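Local coordinates for enoyl-CoA hydratase (Bacillus halodurans, PDB 3LKE), which probably hydrates the double bond of enoyl-CoA thioesters, or acts on related acyl-CoA substrates, as a member of the crotonase family, at residues 5-17 with 39-52. Numbering follows the deposited sequence.
Sequences YVHTEIQNDALYI and AIRAGNNETSIHSI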
loop_
_atom_site.group_PDB
_atom_site.type_symbol
_atom_site.label_atom_id
_atom_site.label_comp_id
_atom_site.label_asym_id
_atom_site.label_seq_id
_atom_site.Cartn_x
_atom_site.Cartn_y
_atom_site.Cartn_z
ATOM N N TYR A 5 29.404 19.550 12.327
ATOM C CA TYR A 5 29.263 18.106 12.184
ATOM C C TYR A 5 28.512 17.726 10.911
ATOM O O TYR A 5 28.264 16.543 10.655
ATOM C CB TYR A 5 28.525 17.533 13.395
ATOM C CG TYR A 5 29.264 17.718 14.698
ATOM C CD1 TYR A 5 30.604 17.368 14.813
ATOM C CD2 TYR A 5 28.618 18.232 15.817
ATOM C CE1 TYR A 5 31.287 17.538 16.009
ATOM C CE2 TYR A 5 29.293 18.400 17.018
ATOM C CZ TYR A 5 30.624 18.051 17.108
ATOM O OH TYR A 5 31.296 18.213 18.301
ATOM N N VAL A 6 28.161 18.730 10.118
ATOM C CA VAL A 6 27.506 18.506 8.836
ATOM C C VAL A 6 28.148 19.417 7.795
ATOM O O VAL A 6 28.128 20.635 7.940
ATOM C CB VAL A 6 26.002 18.837 8.904
ATOM C CG1 VAL A 6 25.374 18.713 7.515
ATOM C CG2 VAL A 6 25.282 17.939 9.931
ATOM N N HIS A 7 28.725 18.830 6.751
ATOM C CA HIS A 7 29.344 19.622 5.694
ATOM C C HIS A 7 28.445 19.676 4.478
ATOM O O HIS A 7 27.626 18.784 4.268
ATOM C CB HIS A 7 30.713 19.054 5.309
ATOM C CG HIS A 7 31.648 18.904 6.467
ATOM N ND1 HIS A 7 31.898 19.927 7.357
ATOM C CD2 HIS A 7 32.393 17.852 6.879
ATOM C CE1 HIS A 7 32.758 19.509 8.271
ATOM N NE2 HIS A 7 33.075 18.254 8.003
ATOM N N THR A 8 28.589 20.731 3.683
ATOM C CA THR A 8 27.808 20.862 2.458
ATOM C C THR A 8 28.692 21.250 1.276
ATOM O O THR A 8 29.685 21.973 1.430
ATOM C CB THR A 8 26.657 21.882 2.610
ATOM O OG1 THR A 8 27.178 23.141 3.049
ATOM C CG2 THR A 8 25.641 21.389 3.630
ATOM N N GLU A 9 28.335 20.751 0.099
ATOM C CA GLU A 9 29.092 21.016 -1.116
ATOM C C GLU A 9 28.181 20.864 -2.319
ATOM O O GLU A 9 27.482 19.870 -2.438
ATOM C CB GLU A 9 30.260 20.033 -1.242
ATOM C CG GLU A 9 31.102 20.226 -2.486
ATOM C CD GLU A 9 32.249 19.234 -2.578
ATOM O OE1 GLU A 9 32.566 18.586 -1.555
ATOM O OE2 GLU A 9 32.838 19.104 -3.676
ATOM N N ILE A 10 28.202 21.840 -3.221
ATOM C CA ILE A 10 27.476 21.700 -4.480
ATOM C C ILE A 10 28.411 21.338 -5.628
ATOM O O ILE A 10 29.410 22.014 -5.870
ATOM C CB ILE A 10 26.700 22.971 -4.838
ATOM C CG1 ILE A 10 25.630 23.246 -3.779
ATOM C CG2 ILE A 10 26.088 22.839 -6.230
ATOM C CD1 ILE A 10 24.913 24.560 -3.960
ATOM N N GLN A 11 28.085 20.260 -6.328
ATOM C CA GLN A 11 28.880 19.824 -7.462
ATOM C C GLN A 11 27.977 19.461 -8.625
ATOM O O GLN A 11 27.194 18.508 -8.548
ATOM C CB GLN A 11 29.758 18.633 -7.075
ATOM C CG GLN A 11 30.369 17.889 -8.251
ATOM C CD GLN A 11 31.459 16.917 -7.820
ATOM O OE1 GLN A 11 32.276 17.229 -6.948
ATOM N NE2 GLN A 11 31.482 15.734 -8.436
ATOM N N ASN A 12 28.078 20.241 -9.695
ATOM C CA ASN A 12 27.326 19.972 -10.909
ATOM C C ASN A 12 25.819 19.939 -10.648
ATOM O O ASN A 12 25.119 19.028 -11.092
ATOM C CB ASN A 12 27.796 18.661 -11.538
ATOM C CG ASN A 12 27.309 18.492 -12.958
ATOM O OD1 ASN A 12 26.543 19.315 -13.464
ATOM N ND2 ASN A 12 27.756 17.427 -13.616
ATOM N N ASP A 13 25.347 20.941 -9.915
ATOM C CA ASP A 13 23.925 21.120 -9.650
ATOM C C ASP A 13 23.349 20.024 -8.752
ATOM O O ASP A 13 22.161 19.719 -8.826
ATOM C CB ASP A 13 23.143 21.229 -10.961
ATOM C CG ASP A 13 23.508 22.479 -11.755
ATOM O OD1 ASP A 13 24.002 23.448 -11.146
ATOM O OD2 ASP A 13 23.295 22.495 -12.982
ATOM N N ALA A 14 24.198 19.440 -7.910
ATOM C CA ALA A 14 23.746 18.532 -6.855
ATOM C C ALA A 14 24.353 18.937 -5.511
ATOM O O ALA A 14 25.549 19.190 -5.425
ATOM C CB ALA A 14 24.108 17.082 -7.194
ATOM N N LEU A 15 23.528 19.002 -4.471
ATOM C CA LEU A 15 23.996 19.319 -3.127
ATOM C C LEU A 15 24.336 18.049 -2.360
ATOM O O LEU A 15 23.494 17.150 -2.217
ATOM C CB LEU A 15 22.931 20.110 -2.358
ATOM C CG LEU A 15 23.271 20.942 -1.112
ATOM C CD1 LEU A 15 22.393 20.580 0.088
ATOM C CD2 LEU A 15 24.756 20.903 -0.730
ATOM N N TYR A 16 25.568 17.985 -1.864
ATOM C CA TYR A 16 26.031 16.865 -1.056
ATOM C C TYR A 16 26.054 17.256 0.409
ATOM O O TYR A 16 26.738 18.212 0.797
ATOM C CB TYR A 16 27.429 16.418 -1.504
ATOM C CG TYR A 16 27.442 15.802 -2.889
ATOM C CD1 TYR A 16 27.483 16.606 -4.026
ATOM C CD2 TYR A 16 27.382 14.426 -3.059
ATOM C CE1 TYR A 16 27.486 16.056 -5.294
ATOM C CE2 TYR A 16 27.392 13.863 -4.326
ATOM C CZ TYR A 16 27.448 14.692 -5.440
ATOM O OH TYR A 16 27.440 14.141 -6.698
ATOM N N ILE A 17 25.280 16.533 1.217
ATOM C CA ILE A 17 25.207 16.774 2.655
ATOM C C ILE A 17 25.925 15.624 3.338
ATOM O O ILE A 17 25.516 14.467 3.212
ATOM C CB ILE A 17 23.734 16.858 3.158
ATOM C CG1 ILE A 17 23.008 18.027 2.484
ATOM C CG2 ILE A 17 23.690 17.001 4.673
ATOM C CD1 ILE A 17 21.545 18.200 2.928
ATOM N N ALA A 39 21.242 22.532 6.654
ATOM C CA ALA A 39 21.759 22.089 5.370
ATOM C C ALA A 39 20.624 21.652 4.444
ATOM O O ALA A 39 20.621 21.967 3.254
ATOM C CB ALA A 39 22.754 20.946 5.568
ATOM N N ILE A 40 19.663 20.922 4.998
ATOM C CA ILE A 40 18.524 20.439 4.220
ATOM C C ILE A 40 17.712 21.600 3.650
ATOM O O ILE A 40 17.358 21.608 2.469
ATOM C CB ILE A 40 17.599 19.547 5.076
ATOM C CG1 ILE A 40 18.301 18.227 5.412
ATOM C CG2 ILE A 40 16.287 19.293 4.344
ATOM C CD1 ILE A 40 17.648 17.446 6.544
ATOM N N ARG A 41 17.411 22.568 4.505
ATOM C CA ARG A 41 16.646 23.746 4.100
ATOM C C ARG A 41 17.372 24.551 3.028
ATOM O O ARG A 41 16.761 25.001 2.055
ATOM C CB ARG A 41 16.352 24.626 5.317
ATOM C CG ARG A 41 15.293 24.040 6.243
ATOM C CD ARG A 41 15.165 24.826 7.539
ATOM N NE ARG A 41 13.975 24.408 8.270
ATOM C CZ ARG A 41 13.758 24.632 9.560
ATOM N NH1 ARG A 41 14.662 25.275 10.291
ATOM N NH2 ARG A 41 12.631 24.201 10.125
ATOM N N ALA A 42 18.675 24.736 3.214
ATOM C CA ALA A 42 19.480 25.474 2.250
ATOM C C ALA A 42 19.436 24.806 0.878
ATOM O O ALA A 42 19.360 25.483 -0.149
ATOM C CB ALA A 42 20.914 25.604 2.743
ATOM N N GLY A 43 19.481 23.475 0.862
ATOM C CA GLY A 43 19.382 22.727 -0.377
ATOM C C GLY A 43 18.011 22.855 -1.018
ATOM O O GLY A 43 17.910 22.978 -2.239
ATOM N N ASN A 44 16.963 22.810 -0.197
ATOM C CA ASN A 44 15.587 22.955 -0.677
ATOM C C ASN A 44 15.317 24.335 -1.260
ATOM O O ASN A 44 14.466 24.494 -2.128
ATOM C CB ASN A 44 14.581 22.663 0.448
ATOM C CG ASN A 44 14.493 21.189 0.773
ATOM O OD1 ASN A 44 14.910 20.353 -0.022
ATOM N ND2 ASN A 44 13.944 20.863 1.940
ATOM N N ASN A 45 16.045 25.332 -0.775
ATOM C CA ASN A 45 15.845 26.705 -1.226
ATOM C C ASN A 45 16.745 27.102 -2.395
ATOM O O ASN A 45 16.596 28.191 -2.948
ATOM C CB ASN A 45 16.030 27.688 -0.065
ATOM C CG ASN A 45 14.881 27.645 0.927
ATOM O OD1 ASN A 45 13.717 27.513 0.545
ATOM N ND2 ASN A 45 15.205 27.772 2.211
ATOM N N GLU A 46 17.672 26.223 -2.768
ATOM C CA GLU A 46 18.595 26.500 -3.867
ATOM C C GLU A 46 17.983 26.134 -5.212
ATOM O O GLU A 46 17.779 24.958 -5.514
ATOM C CB GLU A 46 19.914 25.752 -3.670
ATOM C CG GLU A 46 20.828 25.769 -4.895
ATOM C CD GLU A 46 21.270 27.172 -5.283
ATOM O OE1 GLU A 46 21.635 27.952 -4.379
ATOM O OE2 GLU A 46 21.257 27.488 -6.494
ATOM N N THR A 47 17.712 27.145 -6.032
ATOM C CA THR A 47 16.953 26.936 -7.261
ATOM C C THR A 47 17.696 26.214 -8.385
ATOM O O THR A 47 17.059 25.642 -9.268
ATOM C CB THR A 47 16.381 28.258 -7.802
ATOM O OG1 THR A 47 17.422 29.242 -7.845
ATOM C CG2 THR A 47 15.262 28.752 -6.901
ATOM N N SER A 48 19.027 26.223 -8.359
ATOM C CA SER A 48 19.791 25.624 -9.459
ATOM C C SER A 48 19.949 24.101 -9.383
ATOM O O SER A 48 20.014 23.428 -10.417
ATOM C CB SER A 48 21.163 26.298 -9.626
ATOM O OG SER A 48 22.033 26.018 -8.538
ATOM N N ILE A 49 20.002 23.552 -8.174
ATOM C CA ILE A 49 20.268 22.126 -8.029
ATOM C C ILE A 49 19.030 21.292 -8.324
ATOM O O ILE A 49 17.908 21.768 -8.174
ATOM C CB ILE A 49 20.795 21.778 -6.632
ATOM C CG1 ILE A 49 19.720 22.034 -5.570
ATOM C CG2 ILE A 49 22.075 22.559 -6.343
ATOM C CD1 ILE A 49 20.173 21.720 -4.160
ATOM N N HIS A 50 19.253 20.056 -8.756
ATOM C CA HIS A 50 18.164 19.126 -9.041
ATOM C C HIS A 50 18.103 17.989 -8.022
ATOM O O HIS A 50 17.098 17.274 -7.933
ATOM C CB HIS A 50 18.304 18.553 -10.449
ATOM C CG HIS A 50 19.690 18.084 -10.779
ATOM N ND1 HIS A 50 20.258 16.968 -10.201
ATOM C CD2 HIS A 50 20.620 18.583 -11.630
ATOM C CE1 HIS A 50 21.477 16.798 -10.684
ATOM N NE2 HIS A 50 21.722 17.765 -11.551
ATOM N N SER A 51 19.173 17.829 -7.248
ATOM C CA SER A 51 19.284 16.700 -6.336
ATOM C C SER A 51 19.960 17.086 -5.025
ATOM O O SER A 51 20.709 18.066 -4.947
ATOM C CB SER A 51 20.082 15.567 -6.986
ATOM O OG SER A 51 19.516 15.165 -8.213
ATOM N N ILE A 52 19.674 16.295 -3.997
ATOM C CA ILE A 52 20.331 16.400 -2.708
ATOM C C ILE A 52 20.765 14.999 -2.309
ATOM O O ILE A 52 19.949 14.080 -2.266
ATOM C CB ILE A 52 19.391 16.970 -1.638
ATOM C CG1 ILE A 52 19.022 18.416 -1.970
ATOM C CG2 ILE A 52 20.050 16.913 -0.272
ATOM C CD1 ILE A 52 17.987 18.999 -1.066
#
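Residues 5-17 and 39-52 meet at the edge of the crotonase-fold sheet, around a beta-alpha-beta crossover formed by strands 14-19 and 51-56 with helix 30-45. Strand 6-10, outermost within the chain, flanks it as the outer arm of a hairpin. Strand 14-17 pairs in parallel with strand 51-52, and helix 39-45 runs antiparallel to strand 14-17, its axis 9.5 Å away. Leu15 N donates to Ser51 O over 3.0 Å, and Leu15 pairs with Ile52. Just before this pair, His50 N donates to Asp13 O over 2.9 Å at 161°. The same carbonyl oxygen also lies 3.3 Å above the centre of the His50 ring. The ring folds back over it because CG sits between the backbone N and the carbonyl carbon (chi1 47°). At the ring edge, in its plane, ND1 is hydrogen-bonded to Ser51 OG, which fixes how the ring is turned. Asp13 CB lies 3.7 Å from His50 CD2. An alanine in place of His50 would probably uncover the Asp13 carbonyl and leave Ser51 OG without its ring partner. Val204 and Ser205 of helix 190-205 also touch the His50 side chain.

Away from the strand pairing the contact is apolar. Leu15 CD1 rests 3.7 Å from Gly43 CA, where a CB would clash with it. Leu15 CB meets CD1 of Ile49, in the loop leading to strand 51-52. Ile17 CD1 is wedged between Ile52 CG2 and the helix backbone at Ala39, and also touches Ile40 CG1. From the outer strand, Thr8 CG2 and Val6 CG1 both approach Ala39 CB, at 3.5 Å from the threonine. Ile10 and Ile49 cross at about a right angle through their CG2 methyls. Beyond them, Ser48 OG and N grip Glu46 OE2 from opposite faces of the carboxylate, tying down the turn after the helix. Backbone bonds thus set the strand register, while small residues on the helix let the branched side chains pack close.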